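Local coordinates for zinc finger (CCCH type) motif-containing protein (Toxoplasma gondii, PDB 7NH2) that probably reads N6-methyladenosine in messenger RNA through its YTH domain, the part captured here with a methylated adenine analogue bound, at residues H33-T38 / Q81-I86. Numbering follows the deposited sequence.
With OYK (~{N},9-dimethylpurin-6-amine), chain C.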
loop_
_atom_site.group_PDB
_atom_site.type_symbol
_atom_site.label_atom_id
_atom_site.label_comp_id
_atom_site.label_asym_id
_atom_site.label_seq_id
_atom_site.Cartn_x
_atom_site.Cartn_y
_atom_site.Cartn_z
ATOM N N HIS A 33 2.493 -13.991 -2.957
ATOM C CA HIS A 33 3.675 -14.280 -2.164
ATOM C C HIS A 33 3.815 -13.449 -0.896
ATOM O O HIS A 33 4.815 -13.606 -0.187
ATOM C CB HIS A 33 4.934 -14.161 -3.029
ATOM C CG HIS A 33 4.935 -15.094 -4.198
ATOM N ND1 HIS A 33 5.233 -16.434 -4.070
ATOM C CD2 HIS A 33 4.665 -14.887 -5.508
ATOM C CE1 HIS A 33 5.145 -17.013 -5.254
ATOM N NE2 HIS A 33 4.799 -16.099 -6.144
ATOM N N GLY A 34 2.860 -12.570 -0.591
ATOM C CA GLY A 34 2.924 -11.764 0.620
ATOM C C GLY A 34 4.152 -10.879 0.697
ATOM O O GLY A 34 4.885 -10.906 1.694
ATOM N N VAL A 35 4.391 -10.079 -0.340
ATOM C CA VAL A 35 5.653 -9.370 -0.466
ATOM C C VAL A 35 5.408 -8.038 -1.158
ATOM O O VAL A 35 4.508 -7.906 -1.990
ATOM C CB VAL A 35 6.666 -10.243 -1.247
ATOM C CG1 VAL A 35 6.178 -10.519 -2.665
ATOM C CG2 VAL A 35 8.051 -9.586 -1.228
ATOM N N TRP A 36 6.228 -7.045 -0.810
ATOM C CA TRP A 36 6.230 -5.768 -1.512
ATOM C C TRP A 36 7.648 -5.214 -1.522
ATOM O O TRP A 36 8.525 -5.680 -0.786
ATOM C CB TRP A 36 5.239 -4.760 -0.883
ATOM C CG TRP A 36 4.971 -3.580 -1.794
ATOM C CD1 TRP A 36 5.304 -2.278 -1.571
ATOM C CD2 TRP A 36 4.351 -3.625 -3.082
ATOM N NE1 TRP A 36 4.919 -1.499 -2.647
ATOM C CE2 TRP A 36 4.326 -2.305 -3.583
ATOM C CE3 TRP A 36 3.790 -4.652 -3.850
ATOM C CZ2 TRP A 36 3.779 -1.991 -4.824
ATOM C CZ3 TRP A 36 3.251 -4.340 -5.087
ATOM C CH2 TRP A 36 3.248 -3.021 -5.555
ATOM N N ALA A 37 7.876 -4.231 -2.389
ATOM C CA ALA A 37 9.066 -3.392 -2.325
ATOM C C ALA A 37 8.684 -2.021 -2.856
ATOM O O ALA A 37 7.728 -1.885 -3.619
ATOM C CB ALA A 37 10.244 -3.970 -3.123
ATOM N N THR A 38 9.426 -0.998 -2.432
ATOM C CA THR A 38 9.144 0.369 -2.847
ATOM C C THR A 38 10.467 1.067 -3.155
ATOM O O THR A 38 11.544 0.467 -3.057
ATOM C CB THR A 38 8.269 1.076 -1.796
ATOM O OG1 THR A 38 7.882 2.365 -2.278
ATOM C CG2 THR A 38 8.999 1.211 -0.460
ATOM N N GLN A 81 17.547 -10.799 1.390
ATOM C CA GLN A 81 17.421 -12.234 1.190
ATOM C C GLN A 81 16.002 -12.669 0.851
ATOM O O GLN A 81 15.795 -13.840 0.519
ATOM C CB GLN A 81 17.861 -12.967 2.461
ATOM C CG GLN A 81 19.340 -12.816 2.788
ATOM C CD GLN A 81 19.792 -13.787 3.859
ATOM O OE1 GLN A 81 19.080 -14.027 4.836
ATOM N NE2 GLN A 81 20.978 -14.354 3.679
ATOM N N LEU A 82 15.024 -11.768 0.921
ATOM C CA LEU A 82 13.625 -12.132 0.727
ATOM C C LEU A 82 13.264 -12.033 -0.748
ATOM O O LEU A 82 13.346 -10.953 -1.335
ATOM C CB LEU A 82 12.714 -11.210 1.537
ATOM C CG LEU A 82 11.227 -11.522 1.354
ATOM C CD1 LEU A 82 10.871 -12.880 1.937
ATOM C CD2 LEU A 82 10.382 -10.428 1.988
ATOM N N PHE A 83 12.857 -13.161 -1.337
ATOM C CA PHE A 83 12.408 -13.263 -2.726
ATOM C C PHE A 83 13.288 -12.441 -3.681
ATOM O O PHE A 83 12.771 -11.608 -4.431
ATOM C CB PHE A 83 10.946 -12.848 -2.861
ATOM C CG PHE A 83 9.958 -13.788 -2.222
ATOM C CD1 PHE A 83 9.763 -15.071 -2.708
ATOM C CD2 PHE A 83 9.160 -13.348 -1.176
ATOM C CE1 PHE A 83 8.823 -15.917 -2.126
ATOM C CE2 PHE A 83 8.227 -14.180 -0.591
ATOM C CZ PHE A 83 8.059 -15.467 -1.064
ATOM N N PRO A 84 14.607 -12.648 -3.674
ATOM C CA PRO A 84 15.497 -11.747 -4.423
ATOM C C PRO A 84 15.132 -11.677 -5.900
ATOM O O PRO A 84 15.024 -12.701 -6.578
ATOM C CB PRO A 84 16.882 -12.374 -4.217
ATOM C CG PRO A 84 16.763 -13.135 -2.947
ATOM C CD PRO A 84 15.366 -13.678 -2.942
ATOM N N GLY A 85 14.920 -10.453 -6.386
ATOM C CA GLY A 85 14.660 -10.210 -7.792
ATOM C C GLY A 85 13.294 -10.620 -8.298
ATOM O O GLY A 85 13.099 -10.707 -9.509
ATOM N N ILE A 86 12.325 -10.842 -7.401
ATOM C CA ILE A 86 11.020 -11.367 -7.798
ATOM C C ILE A 86 10.297 -10.445 -8.777
ATOM O O ILE A 86 9.502 -10.913 -9.599
ATOM C CB ILE A 86 10.162 -11.676 -6.550
ATOM C CG1 ILE A 86 8.900 -12.446 -6.950
ATOM C CG2 ILE A 86 9.810 -10.388 -5.773
ATOM C CD1 ILE A 86 8.100 -12.958 -5.770
HETATM N N12 OYK C . 8.262 0.346 -9.325
HETATM C C01 OYK C . 8.482 3.312 -8.319
HETATM C C03 OYK C . 7.694 2.097 -6.307
HETATM C C05 OYK C . 8.000 0.872 -8.095
HETATM C C06 OYK C . 7.565 0.052 -7.084
HETATM C C07 OYK C . 7.413 -1.323 -7.374
HETATM C C09 OYK C . 6.948 -3.663 -6.502
HETATM C C11 OYK C . 8.106 -0.944 -9.561
HETATM N N02 OYK C . 8.069 2.132 -7.581
HETATM N N04 OYK C . 7.386 0.841 -5.979
HETATM N N08 OYK C . 6.976 -2.221 -6.333
HETATM N N10 OYK C . 7.692 -1.765 -8.597
#
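His33 turns the edge of its imidazole toward the face of the Phe83 ring, an offset edge-to-face pair with centroids 5.4 Å apart and planes at 61°. The same Phe83 face also receives the beta carbon of His33, CB lying 3.9 Å from Phe83 CZ, while the backbone oxygen His33 O approaches Phe83 CE2 at 3.5 Å. Val35 CG2 meets the phenyl ring obliquely. At the imidazole, the tip of Ile86 arrives obliquely too, CD1 being 3.9 Å from His33 CD2; with both its side-chain torsions extended (chi1 -170°), Ile86 carries that methyl the full length of its chain. Val35 splits its two branches between partners: CG2, anti to the backbone N, lies 4.1 Å from Leu82 CD2, whereas CG1 faces Ile86 CD1 more loosely.

No hydrogen bond crosses between 33-38 and 81-86; aromatic and apolar side-chain contacts carry most of the join. Phe83 to Ile86 form a type II beta turn, closed by a hydrogen bond from Ile86 N to Phe83 O, 3.1 Å. In the mixed sheet of this YTH domain, strand 35-36 is an outermost strand, bonded through its backbone to strand 98-109; the loop containing 81-86 connects strand 67-74 to that same neighbour. Alternation along the strand sends Val35 toward that loop and Trp36 away from it, into the ligand pocket. There the methylamino nitrogen of the purine, OYK N08, sits over one face of the indole, displaced toward its rim, 3.5 Å from Trp36 CZ2. That nitrogen also donates a weak hydrogen bond to Ala37 O, bent to 127°. Trp87, next along from Ile86, brings its ring against that of Trp36, an arrangement consistent with the aromatic cage of YTH domains, in which Trp87 is probably a second wall.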